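Local coordinates for C alpha-dehydrogenase (PDB 4YAC), which is an NADH-binding C alpha-dehydrogenase of the short-chain dehydrogenase/reductase family that acts in the bacterial cleavage of lignin beta-aryl ethers, at residues S16-G21 and H227-V232; V232-V237 and V249-E254; V25-A30 and K54-H59. All coordinates share one frame; numbering follows the deposited sequence.

Interaction 1: residues S16-G21 and H227-V232; sequences SGVALG and HGFDPV. With NAI (1,4-dihydronicotinamide adenine dinucleotide), chain B.
G17, V18 and G21 meet F229 and P231 in a mostly apolar contact, with the cofactor at the start of 16-21. S16 leads in: its hydroxyl OG donates to NAI O2A at 3.0 Å, an oxygen on the adenosine-side phosphorus. G17 follows with a positive phi of 58° and packs by its CA against the pyrophosphate. Its carbonyl does double duty: O accepts the helical bond from G21 N and lies 3.7 Å from P231 CB. V18 N then donates to NAI O5D, 2.9 Å away with an N-H...O angle of 149°. Because V18 CG2 stands beside the backbone N and anti to the carbonyl carbon, it comes within 3.6 Å of F229 CZ, the two side chains running nearly perpendicular. The F229 ring is poorly ordered, so this packing is probably mobile. A single water donates to both V18 O (2.6 Å) and P231 O (2.7 Å), linking two acceptors that could not bond to each other. At G21 the backbones come closest, its CA lying 4.4 Å from P231 CA. P231 opens the helix that D230 caps through a weak bond from V232 N. Pyrophosphate held over a glycine-rich turn that runs into helix 17-28 is the signature of the Rossmann-type cofactor site in short-chain dehydrogenases.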
loop_
_atom_site.group_PDB
_atom_site.type_symbol
_atom_site.label_atom_id
_atom_site.label_comp_id
_atom_site.label_asym_id
_atom_site.label_seq_id
_atom_site.Cartn_x
_atom_site.Cartn_y
_atom_site.Cartn_z
ATOM N N SER A 16 -14.591 -20.468 3.368
ATOM C CA SER A 16 -14.529 -20.214 4.806
ATOM C C SER A 16 -14.613 -18.735 5.160
ATOM O O SER A 16 -14.435 -17.871 4.306
ATOM C CB SER A 16 -13.229 -20.796 5.376
ATOM O OG SER A 16 -13.202 -20.715 6.788
ATOM N N GLY A 17 -14.898 -18.460 6.429
ATOM C CA GLY A 17 -14.729 -17.134 7.003
ATOM C C GLY A 17 -15.502 -16.017 6.329
ATOM O O GLY A 17 -16.654 -16.194 5.928
ATOM N N VAL A 18 -14.857 -14.859 6.216
ATOM C CA VAL A 18 -15.485 -13.661 5.654
ATOM C C VAL A 18 -16.029 -13.905 4.254
ATOM O O VAL A 18 -17.148 -13.501 3.940
ATOM C CB VAL A 18 -14.485 -12.479 5.611
ATOM C CG1 VAL A 18 -15.037 -11.312 4.795
ATOM C CG2 VAL A 18 -14.167 -12.016 7.017
ATOM N N ALA A 19 -15.237 -14.562 3.413
ATOM C CA ALA A 19 -15.639 -14.773 2.024
ATOM C C ALA A 19 -16.858 -15.688 1.924
ATOM O O ALA A 19 -17.739 -15.461 1.098
ATOM C CB ALA A 19 -14.493 -15.343 1.227
ATOM N N LEU A 20 -16.905 -16.724 2.755
ATOM C CA LEU A 20 -18.067 -17.608 2.785
ATOM C C LEU A 20 -19.305 -16.816 3.190
ATOM O O LEU A 20 -20.392 -17.030 2.654
ATOM C CB LEU A 20 -17.841 -18.777 3.743
ATOM C CG LEU A 20 -19.033 -19.702 3.996
ATOM C CD1 LEU A 20 -19.578 -20.260 2.693
ATOM C CD2 LEU A 20 -18.632 -20.831 4.927
ATOM N N GLY A 21 -19.137 -15.893 4.130
ATOM C CA GLY A 21 -20.214 -15.011 4.537
ATOM C C GLY A 21 -20.721 -14.186 3.369
ATOM O O GLY A 21 -21.924 -13.984 3.214
ATOM N N HIS A 227 -15.649 -9.068 18.387
ATOM C CA HIS A 227 -16.558 -9.909 19.149
ATOM C C HIS A 227 -18.004 -9.812 18.669
ATOM O O HIS A 227 -18.822 -10.683 18.973
ATOM C CB HIS A 227 -16.461 -9.538 20.624
ATOM C CG HIS A 227 -15.182 -9.982 21.259
ATOM N ND1 HIS A 227 -14.665 -9.392 22.392
ATOM C CD2 HIS A 227 -14.318 -10.966 20.918
ATOM C CE1 HIS A 227 -13.535 -9.994 22.718
ATOM N NE2 HIS A 227 -13.303 -10.952 21.841
ATOM N N GLY A 228 -18.306 -8.758 17.918
ATOM C CA GLY A 228 -19.627 -8.577 17.341
ATOM C C GLY A 228 -19.655 -8.903 15.860
ATOM O O GLY A 228 -20.723 -8.940 15.245
ATOM N N PHE A 229 -18.480 -9.140 15.285
ATOM C CA PHE A 229 -18.377 -9.487 13.874
ATOM C C PHE A 229 -19.062 -10.810 13.559
ATOM O O PHE A 229 -18.802 -11.822 14.208
ATOM C CB PHE A 229 -16.912 -9.575 13.443
ATOM C CG PHE A 229 -16.704 -10.379 12.191
ATOM C CD1 PHE A 229 -16.266 -11.691 12.256
ATOM C CD2 PHE A 229 -16.965 -9.827 10.950
ATOM C CE1 PHE A 229 -16.080 -12.433 11.104
ATOM C CE2 PHE A 229 -16.782 -10.566 9.797
ATOM C CZ PHE A 229 -16.340 -11.869 9.875
ATOM N N ASP A 230 -19.938 -10.787 12.560
ATOM C CA ASP A 230 -20.495 -12.009 11.995
ATOM C C ASP A 230 -20.326 -11.967 10.475
ATOM O O ASP A 230 -20.664 -10.965 9.848
ATOM C CB ASP A 230 -21.966 -12.173 12.372
ATOM C CG ASP A 230 -22.505 -13.540 12.008
ATOM O OD1 ASP A 230 -23.069 -13.682 10.906
ATOM O OD2 ASP A 230 -22.355 -14.476 12.822
ATOM N N PRO A 231 -19.785 -13.047 9.878
ATOM C CA PRO A 231 -19.532 -13.046 8.429
ATOM C C PRO A 231 -20.781 -12.753 7.599
ATOM O O PRO A 231 -20.692 -12.061 6.583
ATOM C CB PRO A 231 -19.022 -14.466 8.163
ATOM C CG PRO A 231 -18.427 -14.896 9.452
ATOM C CD PRO A 231 -19.270 -14.271 10.519
ATOM N N VAL A 232 -21.929 -13.262 8.023
ATOM C CA VAL A 232 -23.161 -12.998 7.298
ATOM C C VAL A 232 -23.518 -11.520 7.433
ATOM O O VAL A 232 -23.903 -10.883 6.455
ATOM C CB VAL A 232 -24.313 -13.897 7.796
ATOM C CG1 VAL A 232 -25.671 -13.360 7.352
ATOM C CG2 VAL A 232 -24.112 -15.320 7.285
HETATM P PA NAI B . -10.303 -18.029 6.776
HETATM O O1A NAI B . -9.191 -18.982 7.139
HETATM O O2A NAI B . -11.547 -18.360 7.621
HETATM O O5B NAI B . -10.648 -18.170 5.248
HETATM C C5B NAI B . -9.644 -17.992 4.302
HETATM C C4B NAI B . -9.950 -18.792 3.107
HETATM O O4B NAI B . -9.065 -18.350 2.023
HETATM C C3B NAI B . -9.698 -20.210 3.334
HETATM O O3B NAI B . -10.787 -20.998 2.870
HETATM C C2B NAI B . -8.491 -20.508 2.606
HETATM O O2B NAI B . -8.454 -21.884 2.181
HETATM C C1B NAI B . -8.521 -19.596 1.482
HETATM N N9A NAI B . -7.234 -19.392 0.875
HETATM C C8A NAI B . -6.036 -19.149 1.477
HETATM N N7A NAI B . -5.067 -19.032 0.553
HETATM C C5A NAI B . -5.618 -19.193 -0.690
HETATM C C6A NAI B . -5.157 -19.183 -2.002
HETATM N N6A NAI B . -3.779 -18.965 -2.315
HETATM N N1A NAI B . -6.031 -19.391 -3.026
HETATM C C2A NAI B . -7.340 -19.611 -2.800
HETATM N N3A NAI B . -7.828 -19.623 -1.547
HETATM C C4A NAI B . -7.004 -19.425 -0.487
HETATM O O3 NAI B . -9.857 -16.570 7.026
HETATM P PN NAI B . -10.903 -15.406 7.374
HETATM O O1N NAI B . -11.560 -15.703 8.713
HETATM O O2N NAI B . -10.125 -14.007 7.448
HETATM O O5D NAI B . -11.991 -15.325 6.273
HETATM O O HOH W 1 -18.362 -11.556 5.266
#

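Interaction 2: residues V232-V237 and V249-E254; sequences VDLGRV and VLPYPE
The projecting group is V237, whose CG1 points from helix 231-243 into the notch between V249 and P251. It lies 3.6 Å from V249 CG1 and 4.2 Å from P251 CG, so the fit is close on the V249 side and looser at the ring. In both valines CG1 is anti to the backbone N (chi1 173° in V237, -167° in V249), and the two side chains run antiparallel past one another, which brings methyl against methyl.

One helical turn earlier, L234 supplies the second bump. Its off-staggered chi1 of -122° goes with a branch end that reaches nearer the loop than the start of the side chain suggests. CD2 comes 4.3 Å from P251 CG and 4.2 Å from Y252 OH. The corner of the proline ring therefore receives methyls from two successive turns of the helix. That same CG stands 3.9 Å above the plane of the Y252 ring, displaced toward its rim, so P251 packs on the helix methyls and on one face of the tyrosine, while L234 CD2 passes beside it to the hydroxyl. The backbone sets the proline's place: P251 is the centre of an inverse gamma turn, closed by a weak bond from Y252 N to L250 O.

No hydrogen bond crosses the contact, and only 156 Å² is buried between the segments, so other parts must complete the packing. L185 of strand 180-185 touches both L234 and V249, while V249 makes backbone bonds to L184 and C186 as part of the last strand in the parallel sheet. Y273 of the second subunit packs on V237 and P251, placing this helix-to-loop contact between the sheet edge and the dimer partner.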
loop_
_atom_site.group_PDB
_atom_site.type_symbol
_atom_site.label_atom_id
_atom_site.label_comp_id
_atom_site.label_asym_id
_atom_site.label_seq_id
_atom_site.Cartn_x
_atom_site.Cartn_y
_atom_site.Cartn_z
ATOM N N VAL A 232 -21.929 -13.262 8.023
ATOM C CA VAL A 232 -23.161 -12.998 7.298
ATOM C C VAL A 232 -23.518 -11.520 7.433
ATOM O O VAL A 232 -23.903 -10.883 6.455
ATOM C CB VAL A 232 -24.313 -13.897 7.796
ATOM C CG1 VAL A 232 -25.671 -13.360 7.352
ATOM C CG2 VAL A 232 -24.112 -15.320 7.285
ATOM N N ASP A 233 -23.366 -10.971 8.636
ATOM C CA ASP A 233 -23.631 -9.552 8.857
ATOM C C ASP A 233 -22.732 -8.686 7.978
ATOM O O ASP A 233 -23.203 -7.747 7.336
ATOM C CB ASP A 233 -23.433 -9.178 10.329
ATOM C CG ASP A 233 -24.529 -9.724 11.229
ATOM O OD1 ASP A 233 -25.566 -10.182 10.707
ATOM O OD2 ASP A 233 -24.354 -9.685 12.465
ATOM N N LEU A 234 -21.440 -8.998 7.945
ATOM C CA LEU A 234 -20.513 -8.245 7.105
ATOM C C LEU A 234 -20.833 -8.475 5.635
ATOM O O LEU A 234 -20.589 -7.611 4.795
ATOM C CB LEU A 234 -19.058 -8.644 7.388
ATOM C CG LEU A 234 -18.023 -7.594 7.827
ATOM C CD1 LEU A 234 -16.657 -7.975 7.280
ATOM C CD2 LEU A 234 -18.351 -6.161 7.423
ATOM N N GLY A 235 -21.381 -9.647 5.328
ATOM C CA GLY A 235 -21.804 -9.950 3.974
ATOM C C GLY A 235 -22.916 -9.019 3.527
ATOM O O GLY A 235 -22.972 -8.614 2.367
ATOM N N ARG A 236 -23.803 -8.670 4.451
ATOM C CA ARG A 236 -24.904 -7.771 4.135
ATOM C C ARG A 236 -24.420 -6.336 3.954
ATOM O O ARG A 236 -24.973 -5.591 3.147
ATOM C CB ARG A 236 -25.976 -7.849 5.223
ATOM C CG ARG A 236 -26.725 -9.161 5.187
ATOM C CD ARG A 236 -27.664 -9.337 6.359
ATOM N NE ARG A 236 -28.484 -10.533 6.172
ATOM C CZ ARG A 236 -28.771 -11.426 7.115
ATOM N NH1 ARG A 236 -28.317 -11.287 8.354
ATOM N NH2 ARG A 236 -29.528 -12.472 6.809
ATOM N N VAL A 237 -23.391 -5.952 4.704
ATOM C CA VAL A 237 -22.763 -4.648 4.518
ATOM C C VAL A 237 -22.216 -4.560 3.100
ATOM O O VAL A 237 -22.352 -3.537 2.428
ATOM C CB VAL A 237 -21.623 -4.406 5.538
ATOM C CG1 VAL A 237 -20.858 -3.119 5.217
ATOM C CG2 VAL A 237 -22.176 -4.355 6.950
ATOM N N VAL A 249 -16.031 1.167 2.150
ATOM C CA VAL A 249 -16.849 0.339 3.029
ATOM C C VAL A 249 -16.085 0.127 4.331
ATOM O O VAL A 249 -15.370 -0.862 4.506
ATOM C CB VAL A 249 -17.216 -1.010 2.378
ATOM C CG1 VAL A 249 -18.313 -1.700 3.180
ATOM C CG2 VAL A 249 -17.679 -0.798 0.939
ATOM N N LEU A 250 -16.251 1.091 5.232
ATOM C CA LEU A 250 -15.553 1.138 6.510
ATOM C C LEU A 250 -16.582 1.276 7.629
ATOM O O LEU A 250 -16.763 2.360 8.178
ATOM C CB LEU A 250 -14.571 2.317 6.546
ATOM C CG LEU A 250 -13.763 2.617 5.281
ATOM C CD1 LEU A 250 -13.210 4.029 5.337
ATOM C CD2 LEU A 250 -12.646 1.619 5.111
ATOM N N PRO A 251 -17.271 0.180 7.971
ATOM C CA PRO A 251 -18.440 0.324 8.845
ATOM C C PRO A 251 -18.103 0.452 10.337
ATOM O O PRO A 251 -18.735 -0.200 11.169
ATOM C CB PRO A 251 -19.232 -0.952 8.553
ATOM C CG PRO A 251 -18.205 -1.960 8.203
ATOM C CD PRO A 251 -17.078 -1.213 7.531
ATOM N N TYR A 252 -17.137 1.307 10.665
ATOM C CA TYR A 252 -16.704 1.493 12.049
ATOM C C TYR A 252 -16.488 2.969 12.380
ATOM O O TYR A 252 -15.372 3.477 12.258
ATOM C CB TYR A 252 -15.420 0.705 12.310
ATOM C CG TYR A 252 -15.484 -0.700 11.772
ATOM C CD1 TYR A 252 -16.366 -1.626 12.308
ATOM C CD2 TYR A 252 -14.677 -1.097 10.718
ATOM C CE1 TYR A 252 -16.440 -2.906 11.812
ATOM C CE2 TYR A 252 -14.740 -2.382 10.218
ATOM C CZ TYR A 252 -15.624 -3.282 10.771
ATOM O OH TYR A 252 -15.700 -4.565 10.287
ATOM N N PRO A 253 -17.556 3.664 12.807
ATOM C CA PRO A 253 -17.444 5.087 13.151
ATOM C C PRO A 253 -16.474 5.341 14.309
ATOM O O PRO A 253 -16.059 6.482 14.516
ATOM C CB PRO A 253 -18.874 5.478 13.543
ATOM C CG PRO A 253 -19.751 4.409 12.989
ATOM C CD PRO A 253 -18.935 3.165 12.947
ATOM N N GLU A 254 -16.122 4.291 15.045
ATOM C CA GLU A 254 -15.167 4.399 16.146
ATOM C C GLU A 254 -13.828 4.955 15.696
ATOM O O GLU A 254 -13.238 5.811 16.355
ATOM C CB GLU A 254 -14.914 3.038 16.785
ATOM C CG GLU A 254 -16.134 2.286 17.192
ATOM C CD GLU A 254 -16.612 1.308 16.139
ATOM O OE1 GLU A 254 -16.968 1.751 15.032
ATOM O OE2 GLU A 254 -16.622 0.093 16.427
#

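Interaction 3: residues V25-A30 and K54-H59; sequences VLAEEA and KNVAVH
A27 directs its CB toward 54-59, where two valine methyls receive it: CG2 of V58, on edge strand 57-62, at 3.8 Å and CG1 of V56, just before that strand, at 4.0 Å. The backbones come nearest at A27 and V56, and a methyl is small enough to fit that approach. V56 is turned with CG1 beside its backbone N and anti to the carbonyl carbon (chi1 -61°), an orientation that aims this branch at the helix. CG1 consequently also lies 3.7 Å from A27 O and 3.8 Å from E28 CG, spanning two consecutive residues.

E28 crosses V56 at a slant and continues toward K54 with its chain extended beyond CG. The lysine is folded at chi2 (-67°), which carries its methylenes aslant across the carboxylate: CD and CE each approach E28 OE1 to 3.7 Å. The ammonium itself does not close on that oxygen, since K54 NZ stays 4.5 Å from E28 OE1, beyond a salt bridge. The other oxygen, OE2, is hydrogen-bonded to Y50 OH on helix 41-51, which fixes part of the glutamate's position. F51 on the same helix touches A27, V56 and V58.

Water links backbone groups that do not bond directly. One molecule donates to A27 O at 2.8 Å and accepts from A57 N at 2.9 Å; a second donates to N55 O and, weakly, to E28 O. These join the last turn of helix 17-28 to the run into strand 57-62.

With no direct hydrogen bond across it, the contact depends on methyl packing and bridging water, and the E28–K54 attraction is probably a modest addition at the surface.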
loop_
_atom_site.group_PDB
_atom_site.type_symbol
_atom_site.label_atom_id
_atom_site.label_comp_id
_atom_site.label_asym_id
_atom_site.label_seq_id
_atom_site.Cartn_x
_atom_site.Cartn_y
_atom_site.Cartn_z
ATOM N N VAL A 25 -24.644 -14.628 1.504
ATOM C CA VAL A 25 -25.542 -13.493 1.321
ATOM C C VAL A 25 -25.838 -13.263 -0.155
ATOM O O VAL A 25 -26.975 -12.972 -0.525
ATOM C CB VAL A 25 -24.950 -12.206 1.940
ATOM C CG1 VAL A 25 -25.788 -10.980 1.584
ATOM C CG2 VAL A 25 -24.846 -12.347 3.453
ATOM N N LEU A 26 -24.823 -13.395 -1.003
ATOM C CA LEU A 26 -25.016 -13.165 -2.430
ATOM C C LEU A 26 -25.870 -14.272 -3.058
ATOM O O LEU A 26 -26.730 -13.999 -3.898
ATOM C CB LEU A 26 -23.661 -13.059 -3.141
ATOM C CG LEU A 26 -22.810 -11.853 -2.722
ATOM C CD1 LEU A 26 -21.403 -11.956 -3.297
ATOM C CD2 LEU A 26 -23.462 -10.546 -3.145
ATOM N N ALA A 27 -25.648 -15.512 -2.636
ATOM C CA ALA A 27 -26.372 -16.656 -3.192
ATOM C C ALA A 27 -27.811 -16.736 -2.690
ATOM O O ALA A 27 -28.728 -17.083 -3.443
ATOM C CB ALA A 27 -25.638 -17.948 -2.860
ATOM N N GLU A 28 -28.010 -16.414 -1.417
ATOM C CA GLU A 28 -29.308 -16.605 -0.776
ATOM C C GLU A 28 -30.198 -15.377 -0.910
ATOM O O GLU A 28 -31.254 -15.441 -1.538
ATOM C CB GLU A 28 -29.118 -16.961 0.697
ATOM C CG GLU A 28 -28.436 -18.303 0.905
ATOM C CD GLU A 28 -28.327 -18.687 2.367
ATOM O OE1 GLU A 28 -29.378 -18.929 2.999
ATOM O OE2 GLU A 28 -27.189 -18.746 2.884
ATOM N N GLU A 29 -29.774 -14.260 -0.328
ATOM C CA GLU A 29 -30.587 -13.047 -0.352
ATOM C C GLU A 29 -30.635 -12.421 -1.742
ATOM O O GLU A 29 -31.711 -12.210 -2.300
ATOM C CB GLU A 29 -30.054 -12.018 0.645
ATOM C CG GLU A 29 -29.983 -12.517 2.074
ATOM C CD GLU A 29 -29.441 -11.471 3.022
ATOM O OE1 GLU A 29 -29.567 -10.265 2.719
ATOM O OE2 GLU A 29 -28.884 -11.857 4.069
ATOM N N ALA A 30 -29.463 -12.117 -2.290
ATOM C CA ALA A 30 -29.373 -11.440 -3.579
ATOM C C ALA A 30 -29.721 -12.360 -4.744
ATOM O O ALA A 30 -29.941 -11.890 -5.861
ATOM C CB ALA A 30 -27.982 -10.868 -3.772
ATOM N N LYS A 54 -29.981 -25.284 0.732
ATOM C CA LYS A 54 -30.563 -23.975 0.442
ATOM C C LYS A 54 -30.976 -23.877 -1.025
ATOM O O LYS A 54 -30.423 -24.568 -1.880
ATOM C CB LYS A 54 -29.567 -22.855 0.757
ATOM C CG LYS A 54 -29.055 -22.839 2.192
ATOM C CD LYS A 54 -30.168 -22.508 3.169
ATOM C CE LYS A 54 -29.632 -22.307 4.584
ATOM N NZ LYS A 54 -30.722 -22.364 5.598
ATOM N N ASN A 55 -31.923 -22.995 -1.321
ATOM C CA ASN A 55 -32.350 -22.790 -2.699
ATOM C C ASN A 55 -31.425 -21.814 -3.421
ATOM O O ASN A 55 -31.764 -20.647 -3.636
ATOM C CB ASN A 55 -33.790 -22.290 -2.742
ATOM C CG ASN A 55 -34.452 -22.546 -4.083
ATOM O OD1 ASN A 55 -34.410 -23.660 -4.607
ATOM N ND2 ASN A 55 -35.056 -21.513 -4.651
ATOM N N VAL A 56 -30.250 -22.309 -3.793
ATOM C CA VAL A 56 -29.210 -21.478 -4.364
ATOM C C VAL A 56 -28.601 -22.115 -5.599
ATOM O O VAL A 56 -28.752 -23.316 -5.836
ATOM C CB VAL A 56 -28.083 -21.225 -3.345
ATOM C CG1 VAL A 56 -28.631 -20.509 -2.126
ATOM C CG2 VAL A 56 -27.429 -22.543 -2.946
ATOM N N ALA A 57 -27.915 -21.285 -6.375
ATOM C CA ALA A 57 -27.055 -21.748 -7.447
ATOM C C ALA A 57 -25.626 -21.420 -7.049
ATOM O O ALA A 57 -25.197 -20.274 -7.171
ATOM C CB ALA A 57 -27.410 -21.089 -8.764
ATOM N N VAL A 58 -24.910 -22.427 -6.558
ATOM C CA VAL A 58 -23.518 -22.264 -6.164
ATOM C C VAL A 58 -22.651 -23.341 -6.807
ATOM O O VAL A 58 -22.991 -24.528 -6.780
ATOM C CB VAL A 58 -23.345 -22.318 -4.629
ATOM C CG1 VAL A 58 -21.873 -22.195 -4.230
ATOM C CG2 VAL A 58 -24.159 -21.218 -3.968
ATOM N N HIS A 59 -21.535 -22.905 -7.382
ATOM C CA HIS A 59 -20.587 -23.793 -8.035
ATOM C C HIS A 59 -19.209 -23.653 -7.388
ATOM O O HIS A 59 -18.642 -22.568 -7.397
ATOM C CB HIS A 59 -20.478 -23.483 -9.525
ATOM C CG HIS A 59 -19.481 -24.343 -10.233
ATOM N ND1 HIS A 59 -19.723 -25.665 -10.536
ATOM C CD2 HIS A 59 -18.222 -24.082 -10.660
ATOM C CE1 HIS A 59 -18.665 -26.177 -11.140
ATOM N NE2 HIS A 59 -17.741 -25.237 -11.230
HETATM O O HOH W 2 -28.282 -18.433 -5.807
HETATM O O HOH W 3 -32.296 -18.626 -1.776
#

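The three contacts belong to one Rossmann-type domain, with centres about 11 Å (interactions 1 and 2), 16 Å (1 and 3) and 20 Å (2 and 3) apart. Interactions 1 and 3 use opposite ends of helix 17-28, and interaction 3 is nested inside the long chain loop that interaction 1 closes. Interaction 2 follows in series, sharing V232 and helix 231-243 with interaction 1. V25 packs against that second helix, and R236 forms a salt bridge with E29, so the two helices pack against each other around V25 and E29. Together the contacts connect the edge strand 57-62, the NADH pyrophosphate site and the region touching the second subunit.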